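Local atomic coordinates of peptidase, zinc-dependent (Methanocorpusculum labreanum, PDB entry 3LMC), a protein that binds a zinc ion and an iron(III) ion and probably acts as a metallopeptidase of family M54. Residues S20-A25 / R142-G147; Q69-A74 / E79-F84; A104-G109 / P122-N127. All coordinates share one frame; numbering follows the deposited sequence.

How the interactions relate
Interactions 1 and 3 adjoin: the first includes part of the zinc-binding helix 136-154, and the second packs against that helix. Their centres are 16 Å apart, and they join where Arg142 NH1 approaches Asn127 OD1 at 3.0 Å, a probable hydrogen bond, and where Ile143 packs on Pro122. Both approach the zinc held by His149, His153 and His159: Gly147 is about 10 Å and the side chain of Phe108 about 9 Å from the zinc ion, close but not touching. Interaction 2, a local contact between successive helices, is centred 25 Å from interaction 1 and 31 Å from interaction 3, on the other side of the chain's centre from the latter, away from both metals.

Interaction 1: residues S20-A25 / R142-G147; sequences SEELSA and RIVKEG
Leu23 and Glu22 of helix 16-27 pack against Val144 and Gly147 of helix 136-154, the long helix of the zincin-like domain that goes on to supply the zinc ligands His149 and His153. The segment axes approach to 9.3 Å at a signed crossing angle of -40°, with the chains running in broadly the same direction. Both helices rest on strand 3-7, Leu23 touching Leu5 and Ile143 touching Trp7, so this is a helix-helix contact over one face of the mixed sheet.

The apolar part centres on Val144, which points at the other helix and spreads its two methyl groups across it. Its torsion (chi1 168°) sets CG1 anti to the backbone N and CG2 anti to the carbonyl carbon, so that both methyls reach Glu22. CG2 lies 3.7 Å from Glu22 CB, the two side chains crossing at about a right angle, while Val144 CG1 also borders Glu22 CB and lies 4.2 Å from Leu23 CD2. An alanine here would keep neither methyl and would probably leave Glu22 CB and Leu23 CD2 facing a gap between the helices.

The polar part is peripheral. No hydrogen bond joins the two segments; the Glu22 chain is extended beyond CG, and its OE1, though 3.8 Å from Val144 CG2, finds its charged partner in Lys181, with which it forms a salt bridge. The carboxylate thus passes by the valine on its way to a lysine elsewhere.

The third element is contact with helix backbone. Gly147 has no side chain, and a beta carbon there would point at Leu23, so the leucine branch can lie directly against the main chain. Leu23 CD2 sits 3.4 Å from Val144 O and 3.9 Å from Gly147 C.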
loop_
_atom_site.group_PDB
_atom_site.type_symbol
_atom_site.label_atom_id
_atom_site.label_comp_id
_atom_site.label_asym_id
_atom_site.label_seq_id
_atom_site.Cartn_x
_atom_site.Cartn_y
_atom_site.Cartn_z
ATOM N N SER A 20 -0.911 1.755 10.612
ATOM C CA SER A 20 0.438 1.260 10.843
ATOM C C SER A 20 0.449 0.060 11.811
ATOM O O SER A 20 1.129 -0.933 11.573
ATOM C CB SER A 20 1.280 2.387 11.438
ATOM O OG SER A 20 2.584 1.928 11.718
ATOM N N GLU A 21 -0.295 0.157 12.909
ATOM C CA GLU A 21 -0.222 -0.862 13.965
ATOM C C GLU A 21 -0.908 -2.161 13.572
ATOM O O GLU A 21 -0.411 -3.237 13.888
ATOM C CB GLU A 21 -0.780 -0.314 15.293
ATOM C CG GLU A 21 0.098 0.802 15.858
ATOM C CD GLU A 21 -0.554 1.568 16.983
ATOM O OE1 GLU A 21 -1.647 1.157 17.435
ATOM O OE2 GLU A 21 0.037 2.581 17.420
ATOM N N GLU A 22 -2.035 -2.053 12.869
ATOM C CA GLU A 22 -2.759 -3.226 12.374
ATOM C C GLU A 22 -2.064 -3.886 11.174
ATOM O O GLU A 22 -2.148 -5.104 10.991
ATOM C CB GLU A 22 -4.176 -2.833 11.977
ATOM C CG GLU A 22 -4.981 -2.196 13.083
ATOM C CD GLU A 22 -6.484 -2.332 12.857
ATOM O OE1 GLU A 22 -6.891 -3.025 11.898
ATOM O OE2 GLU A 22 -7.255 -1.771 13.655
ATOM N N LEU A 23 -1.403 -3.081 10.344
ATOM C CA LEU A 23 -0.618 -3.630 9.258
ATOM C C LEU A 23 0.481 -4.449 9.899
ATOM O O LEU A 23 0.751 -5.573 9.486
ATOM C CB LEU A 23 -0.010 -2.534 8.382
ATOM C CG LEU A 23 -0.853 -1.972 7.232
ATOM C CD1 LEU A 23 -0.063 -0.924 6.444
ATOM C CD2 LEU A 23 -1.299 -3.114 6.319
ATOM N N SER A 24 1.114 -3.892 10.923
ATOM C CA SER A 24 2.196 -4.611 11.590
ATOM C C SER A 24 1.708 -5.920 12.231
ATOM O O SER A 24 2.407 -6.923 12.183
ATOM C CB SER A 24 2.860 -3.731 12.641
ATOM O OG SER A 24 3.755 -4.499 13.422
ATOM N N ALA A 25 0.516 -5.910 12.828
ATOM C CA ALA A 25 -0.008 -7.109 13.486
ATOM C C ALA A 25 -0.364 -8.200 12.492
ATOM O O ALA A 25 -0.029 -9.352 12.699
ATOM C CB ALA A 25 -1.213 -6.784 14.359
ATOM N N ARG A 142 -10.394 -1.083 5.820
ATOM C CA ARG A 142 -10.198 -1.258 4.385
ATOM C C ARG A 142 -8.757 -1.025 3.954
ATOM O O ARG A 142 -8.192 -1.840 3.213
ATOM C CB ARG A 142 -11.157 -0.358 3.612
ATOM C CG ARG A 142 -12.604 -0.772 3.803
ATOM C CD ARG A 142 -13.567 0.319 3.296
ATOM N NE ARG A 142 -14.943 -0.146 3.366
ATOM C CZ ARG A 142 -15.990 0.640 3.615
ATOM N NH1 ARG A 142 -15.823 1.945 3.819
ATOM N NH2 ARG A 142 -17.207 0.110 3.675
ATOM N N ILE A 143 -8.147 0.054 4.443
ATOM C CA ILE A 143 -6.748 0.340 4.100
ATOM C C ILE A 143 -5.800 -0.745 4.586
ATOM O O ILE A 143 -4.829 -1.073 3.918
ATOM C CB ILE A 143 -6.259 1.666 4.688
ATOM C CG1 ILE A 143 -7.127 2.819 4.180
ATOM C CG2 ILE A 143 -4.772 1.895 4.334
ATOM C CD1 ILE A 143 -6.705 4.180 4.708
ATOM N N VAL A 144 -6.066 -1.285 5.771
ATOM C CA VAL A 144 -5.223 -2.329 6.322
ATOM C C VAL A 144 -5.290 -3.569 5.444
ATOM O O VAL A 144 -4.268 -4.179 5.132
ATOM C CB VAL A 144 -5.699 -2.734 7.718
ATOM C CG1 VAL A 144 -5.003 -4.036 8.160
ATOM C CG2 VAL A 144 -5.465 -1.598 8.713
ATOM N N LYS A 145 -6.511 -3.941 5.067
ATOM C CA LYS A 145 -6.751 -5.145 4.293
ATOM C C LYS A 145 -6.152 -5.073 2.888
ATOM O O LYS A 145 -5.571 -6.042 2.397
ATOM C CB LYS A 145 -8.248 -5.376 4.184
ATOM C CG LYS A 145 -8.930 -5.851 5.461
ATOM C CD LYS A 145 -10.443 -5.759 5.253
ATOM C CE LYS A 145 -11.208 -6.311 6.425
ATOM N NZ LYS A 145 -12.643 -6.438 6.039
ATOM N N GLU A 146 -6.288 -3.921 2.240
ATOM C CA GLU A 146 -5.790 -3.770 0.873
ATOM C C GLU A 146 -4.307 -3.428 0.907
ATOM O O GLU A 146 -3.554 -3.798 0.008
ATOM C CB GLU A 146 -6.591 -2.723 0.101
ATOM C CG GLU A 146 -5.985 -2.336 -1.237
ATOM C CD GLU A 146 -6.102 -3.429 -2.289
ATOM O OE1 GLU A 146 -6.768 -4.455 -2.019
ATOM O OE2 GLU A 146 -5.537 -3.255 -3.392
ATOM N N GLY A 147 -3.882 -2.745 1.966
ATOM C CA GLY A 147 -2.467 -2.489 2.181
ATOM C C GLY A 147 -1.662 -3.754 2.465
ATOM O O GLY A 147 -0.572 -3.928 1.927
#

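Interaction 2: residues Q69-A74 / E79-F84; sequences QIFKPA and EFYNKF
Phe71, at the end of helix 68-71, meets Tyr81 through its beta carbon: CB is 3.3 Å from Tyr81 OH, and the hydroxyl sits at the edge of the phenylalanine ring, near its plane. That hydroxyl donates its hydrogen bond to Arg64 O of helix 53-66, so the phenol is anchored beyond the contact. The Phe71 ring is directed elsewhere; Ile70 CG2 rests over the centre of one face, and His4 meets the ring edge-to-face.

Lys72, where the chain departs from the helix, makes the larger part of the contact from the 69-74 side. Its CB stands over a face of the Tyr81 ring, 3.6 Å from the centroid and 26° off the normal, a CH-pi contact displaced towards CD2. Farther along the chain, CD lies 3.6 Å from Tyr81 CB, so the methylene groups run across the ring towards its backbone side. The chain then bends at chi3 (90°) and chi4 (56°), which turns the ammonium group back from the aromatic surface.

Pro73 receives it: Lys72 NZ is 3.3 Å from Pro73 O and also bonds Met76 O, so two carbonyls of the following loop hold the charge. The whole is a short loop joining two successive helices, in which a tyrosine of helix 78-88 packs against the chain as it leaves helix 68-71.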
loop_
_atom_site.group_PDB
_atom_site.type_symbol
_atom_site.label_atom_id
_atom_site.label_comp_id
_atom_site.label_asym_id
_atom_site.label_seq_id
_atom_site.Cartn_x
_atom_site.Cartn_y
_atom_site.Cartn_z
ATOM N N GLN A 69 18.624 9.280 3.826
ATOM C CA GLN A 69 18.437 9.881 5.138
ATOM C C GLN A 69 17.053 9.530 5.714
ATOM O O GLN A 69 16.843 9.598 6.930
ATOM C CB GLN A 69 18.695 11.399 5.108
ATOM C CG GLN A 69 17.762 12.218 4.219
ATOM C CD GLN A 69 18.292 12.424 2.798
ATOM O OE1 GLN A 69 18.910 11.533 2.217
ATOM N NE2 GLN A 69 18.034 13.603 2.231
ATOM N N ILE A 70 16.123 9.123 4.848
ATOM C CA ILE A 70 14.823 8.633 5.326
ATOM C C ILE A 70 14.753 7.102 5.497
ATOM O O ILE A 70 14.395 6.623 6.566
ATOM C CB ILE A 70 13.653 9.108 4.431
ATOM C CG1 ILE A 70 13.592 10.631 4.384
ATOM C CG2 ILE A 70 12.331 8.588 4.959
ATOM C CD1 ILE A 70 12.383 11.144 3.634
ATOM N N PHE A 71 15.107 6.339 4.460
ATOM C CA PHE A 71 14.809 4.897 4.461
ATOM C C PHE A 71 15.947 3.934 4.831
ATOM O O PHE A 71 15.686 2.775 5.173
ATOM C CB PHE A 71 14.221 4.476 3.111
ATOM C CG PHE A 71 12.985 5.239 2.728
ATOM C CD1 PHE A 71 11.749 4.902 3.269
ATOM C CD2 PHE A 71 13.056 6.302 1.836
ATOM C CE1 PHE A 71 10.610 5.618 2.923
ATOM C CE2 PHE A 71 11.915 7.014 1.478
ATOM C CZ PHE A 71 10.700 6.674 2.020
ATOM N N LYS A 72 17.195 4.391 4.749
ATOM C CA LYS A 72 18.338 3.502 4.982
ATOM C C LYS A 72 18.578 3.285 6.476
ATOM O O LYS A 72 18.741 4.249 7.214
ATOM C CB LYS A 72 19.589 4.073 4.314
ATOM C CG LYS A 72 20.864 3.296 4.589
ATOM C CD LYS A 72 22.071 3.942 3.918
ATOM C CE LYS A 72 22.744 4.966 4.830
ATOM N NZ LYS A 72 23.162 4.409 6.169
ATOM N N PRO A 73 18.584 2.018 6.931
ATOM C CA PRO A 73 18.929 1.735 8.330
ATOM C C PRO A 73 20.296 2.332 8.649
ATOM O O PRO A 73 21.138 2.408 7.756
ATOM C CB PRO A 73 19.018 0.206 8.367
ATOM C CG PRO A 73 18.141 -0.247 7.267
ATOM C CD PRO A 73 18.288 0.789 6.178
ATOM N N ALA A 74 20.508 2.760 9.892
ATOM C CA ALA A 74 21.804 3.298 10.303
ATOM C C ALA A 74 22.952 2.319 10.046
ATOM O O ALA A 74 24.040 2.724 9.661
ATOM C CB ALA A 74 21.768 3.693 11.775
ATOM N N GLU A 79 26.506 2.631 -0.156
ATOM C CA GLU A 79 26.652 2.049 -1.481
ATOM C C GLU A 79 25.792 0.792 -1.607
ATOM O O GLU A 79 25.206 0.543 -2.661
ATOM C CB GLU A 79 28.122 1.726 -1.773
ATOM C CG GLU A 79 28.485 1.757 -3.256
ATOM C CD GLU A 79 29.976 1.541 -3.504
ATOM O OE1 GLU A 79 30.622 0.828 -2.700
ATOM O OE2 GLU A 79 30.499 2.084 -4.503
ATOM N N PHE A 80 25.719 0.007 -0.532
ATOM C CA PHE A 80 24.846 -1.162 -0.496
ATOM C C PHE A 80 23.383 -0.712 -0.682
ATOM O O PHE A 80 22.615 -1.353 -1.392
ATOM C CB PHE A 80 25.023 -1.911 0.829
ATOM C CG PHE A 80 24.170 -3.154 0.965
ATOM C CD1 PHE A 80 24.721 -4.413 0.776
ATOM C CD2 PHE A 80 22.828 -3.066 1.307
ATOM C CE1 PHE A 80 23.942 -5.556 0.906
ATOM C CE2 PHE A 80 22.041 -4.211 1.442
ATOM C CZ PHE A 80 22.589 -5.448 1.242
ATOM N N TYR A 81 23.011 0.396 -0.049
ATOM C CA TYR A 81 21.645 0.920 -0.128
ATOM C C TYR A 81 21.311 1.374 -1.545
ATOM O O TYR A 81 20.208 1.123 -2.058
ATOM C CB TYR A 81 21.472 2.074 0.859
ATOM C CG TYR A 81 20.124 2.768 0.816
ATOM C CD1 TYR A 81 19.935 3.912 0.049
ATOM C CD2 TYR A 81 19.050 2.298 1.565
ATOM C CE1 TYR A 81 18.708 4.565 0.014
ATOM C CE2 TYR A 81 17.817 2.949 1.537
ATOM C CZ TYR A 81 17.653 4.076 0.760
ATOM O OH TYR A 81 16.434 4.724 0.727
ATOM N N ASN A 82 22.259 2.065 -2.174
ATOM C CA ASN A 82 22.057 2.532 -3.539
ATOM C C ASN A 82 21.742 1.371 -4.481
ATOM O O ASN A 82 20.848 1.484 -5.318
ATOM C CB ASN A 82 23.267 3.325 -4.046
ATOM C CG ASN A 82 22.954 4.124 -5.305
ATOM O OD1 ASN A 82 23.358 3.748 -6.406
ATOM N ND2 ASN A 82 22.217 5.229 -5.147
ATOM N N LYS A 83 22.458 0.260 -4.329
ATOM C CA LYS A 83 22.248 -0.897 -5.191
ATOM C C LYS A 83 21.037 -1.719 -4.789
ATOM O O LYS A 83 20.340 -2.264 -5.642
ATOM C CB LYS A 83 23.493 -1.799 -5.209
ATOM C CG LYS A 83 24.737 -1.132 -5.796
ATOM C CD LYS A 83 25.905 -2.099 -5.843
ATOM C CE LYS A 83 27.174 -1.453 -6.404
ATOM N NZ LYS A 83 27.236 -1.433 -7.895
ATOM N N PHE A 84 20.776 -1.822 -3.492
ATOM C CA PHE A 84 19.810 -2.818 -3.048
ATOM C C PHE A 84 18.605 -2.300 -2.251
ATOM O O PHE A 84 17.935 -3.098 -1.602
ATOM C CB PHE A 84 20.516 -3.913 -2.243
ATOM C CG PHE A 84 21.654 -4.589 -2.980
ATOM C CD1 PHE A 84 21.418 -5.317 -4.134
ATOM C CD2 PHE A 84 22.950 -4.520 -2.488
ATOM C CE1 PHE A 84 22.462 -5.954 -4.803
ATOM C CE2 PHE A 84 24.015 -5.165 -3.154
ATOM C CZ PHE A 84 23.769 -5.872 -4.306
#

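Interaction 3: residues A104-G109 / P122-N127; sequences ADFVFG and PHRLQN
With chi1 at 77°, CG of Phe106 lies between the backbone N and carbonyl carbon, and the Arg124 chain runs extended from CG to NE; together these torsions lay the guanidinium flat on the phenylalanine ring. The result is an offset cation-pi stack between the antiparallel edge strand 106-112 of the sheet and the loop after strand 117-120. The planes of the Arg124 guanidinium and the Phe106 ring are 1° apart and their centres 4.3 Å. Arg124 CD shares the same face as a CH-pi contact, 4.0 Å from the ring centroid, so hydrocarbon and charge together cover the aromatic surface. NE also forms a salt bridge with Asp98 OD1, which is likely to hold the guanidinium against turning about its last bonds.

Phe108, two residues along, meets the base of the same arginine differently: Arg124 CB comes to its ring edge, near the ring plane, 3.8 Å from CE1. Phe106 CE2 also lies over a face of the Phe108 ring, linking the two aromatics. Deeper in, Phe108 and Leu125 both touch Leu173 and Leu176 of helix 173-178, and the tightest meeting is between Phe108 CD1 and the methyl carbon Leu125 CD2, 3.3 Å apart.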
loop_
_atom_site.group_PDB
_atom_site.type_symbol
_atom_site.label_atom_id
_atom_site.label_comp_id
_atom_site.label_asym_id
_atom_site.label_seq_id
_atom_site.Cartn_x
_atom_site.Cartn_y
_atom_site.Cartn_z
ATOM N N ALA A 104 -7.309 -1.748 -16.406
ATOM C CA ALA A 104 -8.380 -1.610 -15.418
ATOM C C ALA A 104 -9.017 -0.218 -15.378
ATOM O O ALA A 104 -8.339 0.793 -15.563
ATOM C CB ALA A 104 -7.863 -1.994 -14.032
ATOM N N ASP A 105 -10.324 -0.184 -15.126
ATOM C CA ASP A 105 -11.062 1.069 -14.941
ATOM C C ASP A 105 -10.528 1.834 -13.726
ATOM O O ASP A 105 -10.452 3.066 -13.727
ATOM C CB ASP A 105 -12.557 0.783 -14.769
ATOM C CG ASP A 105 -13.201 0.225 -16.036
ATOM O OD1 ASP A 105 -12.663 0.469 -17.139
ATOM O OD2 ASP A 105 -14.248 -0.451 -15.931
ATOM N N PHE A 106 -10.158 1.082 -12.690
ATOM C CA PHE A 106 -9.576 1.641 -11.483
ATOM C C PHE A 106 -8.948 0.502 -10.684
ATOM O O PHE A 106 -9.208 -0.662 -10.950
ATOM C CB PHE A 106 -10.652 2.320 -10.637
ATOM C CG PHE A 106 -11.520 1.356 -9.880
ATOM C CD1 PHE A 106 -12.692 0.873 -10.441
ATOM C CD2 PHE A 106 -11.148 0.906 -8.614
ATOM C CE1 PHE A 106 -13.493 -0.030 -9.750
ATOM C CE2 PHE A 106 -11.948 0.001 -7.916
ATOM C CZ PHE A 106 -13.120 -0.464 -8.484
ATOM N N VAL A 107 -8.127 0.840 -9.699
ATOM C CA VAL A 107 -7.679 -0.137 -8.715
ATOM C C VAL A 107 -7.737 0.514 -7.335
ATOM O O VAL A 107 -7.615 1.735 -7.226
ATOM C CB VAL A 107 -6.232 -0.653 -9.014
ATOM C CG1 VAL A 107 -6.167 -1.335 -10.375
ATOM C CG2 VAL A 107 -5.217 0.476 -8.963
ATOM N N PHE A 108 -7.942 -0.282 -6.289
ATOM C CA PHE A 108 -7.790 0.205 -4.915
ATOM C C PHE A 108 -6.287 0.305 -4.577
ATOM O O PHE A 108 -5.881 1.046 -3.688
ATOM C CB PHE A 108 -8.452 -0.742 -3.900
ATOM C CG PHE A 108 -9.943 -0.939 -4.087
ATOM C CD1 PHE A 108 -10.822 0.117 -3.958
ATOM C CD2 PHE A 108 -10.457 -2.211 -4.337
ATOM C CE1 PHE A 108 -12.201 -0.073 -4.102
ATOM C CE2 PHE A 108 -11.821 -2.411 -4.490
ATOM C CZ PHE A 108 -12.697 -1.338 -4.367
ATOM N N GLY A 109 -5.467 -0.461 -5.278
ATOM C CA GLY A 109 -4.035 -0.454 -5.014
ATOM C C GLY A 109 -3.268 -1.239 -6.057
ATOM O O GLY A 109 -3.868 -1.830 -6.948
ATOM N N PRO A 122 -7.125 5.400 -0.666
ATOM C CA PRO A 122 -8.400 5.359 0.057
ATOM C C PRO A 122 -9.529 6.050 -0.708
ATOM O O PRO A 122 -10.648 6.093 -0.189
ATOM C CB PRO A 122 -8.093 6.123 1.342
ATOM C CG PRO A 122 -6.604 6.041 1.503
ATOM C CD PRO A 122 -6.092 6.122 0.090
ATOM N N HIS A 123 -9.266 6.556 -1.917
ATOM C CA HIS A 123 -10.290 7.339 -2.625
ATOM C C HIS A 123 -11.612 6.598 -2.776
ATOM O O HIS A 123 -12.671 7.187 -2.615
ATOM C CB HIS A 123 -9.810 7.803 -3.996
ATOM C CG HIS A 123 -10.701 8.837 -4.620
ATOM N ND1 HIS A 123 -11.556 8.555 -5.664
ATOM C CD2 HIS A 123 -10.891 10.145 -4.321
ATOM C CE1 HIS A 123 -12.211 9.650 -6.006
ATOM N NE2 HIS A 123 -11.831 10.630 -5.204
ATOM N N ARG A 124 -11.552 5.308 -3.098
ATOM C CA ARG A 124 -12.762 4.502 -3.214
ATOM C C ARG A 124 -13.024 3.596 -2.012
ATOM O O ARG A 124 -13.951 2.773 -2.037
ATOM C CB ARG A 124 -12.718 3.683 -4.496
ATOM C CG ARG A 124 -12.786 4.570 -5.743
ATOM C CD ARG A 124 -12.766 3.752 -7.012
ATOM N NE ARG A 124 -12.550 4.589 -8.184
ATOM C CZ ARG A 124 -13.350 4.633 -9.240
ATOM N NH1 ARG A 124 -14.452 3.893 -9.281
ATOM N NH2 ARG A 124 -13.039 5.406 -10.269
ATOM N N LEU A 125 -12.207 3.747 -0.970
ATOM C CA LEU A 125 -12.370 2.992 0.272
ATOM C C LEU A 125 -13.184 3.787 1.284
ATOM O O LEU A 125 -13.906 3.214 2.103
ATOM C CB LEU A 125 -11.000 2.637 0.872
ATOM C CG LEU A 125 -10.073 1.875 -0.076
ATOM C CD1 LEU A 125 -8.744 1.440 0.603
ATOM C CD2 LEU A 125 -10.804 0.660 -0.661
ATOM N N GLN A 126 -13.064 5.111 1.215
ATOM C CA GLN A 126 -13.810 6.011 2.075
ATOM C C GLN A 126 -15.327 5.899 1.842
ATOM O O GLN A 126 -15.796 5.871 0.698
ATOM C CB GLN A 126 -13.330 7.458 1.853
ATOM C CG GLN A 126 -13.488 7.952 0.419
ATOM C CD GLN A 126 -13.160 9.434 0.263
ATOM O OE1 GLN A 126 -13.078 10.180 1.251
ATOM N NE2 GLN A 126 -12.981 9.871 -0.983
ATOM N N ASN A 127 -16.088 5.815 2.927
ATOM C CA ASN A 127 -17.547 5.898 2.841
ATOM C C ASN A 127 -18.012 7.087 1.980
ATOM O O ASN A 127 -18.959 6.976 1.205
ATOM C CB ASN A 127 -18.157 6.047 4.243
ATOM C CG ASN A 127 -18.567 4.720 4.869
ATOM O OD1 ASN A 127 -18.254 3.642 4.364
ATOM N ND2 ASN A 127 -19.289 4.803 5.989
#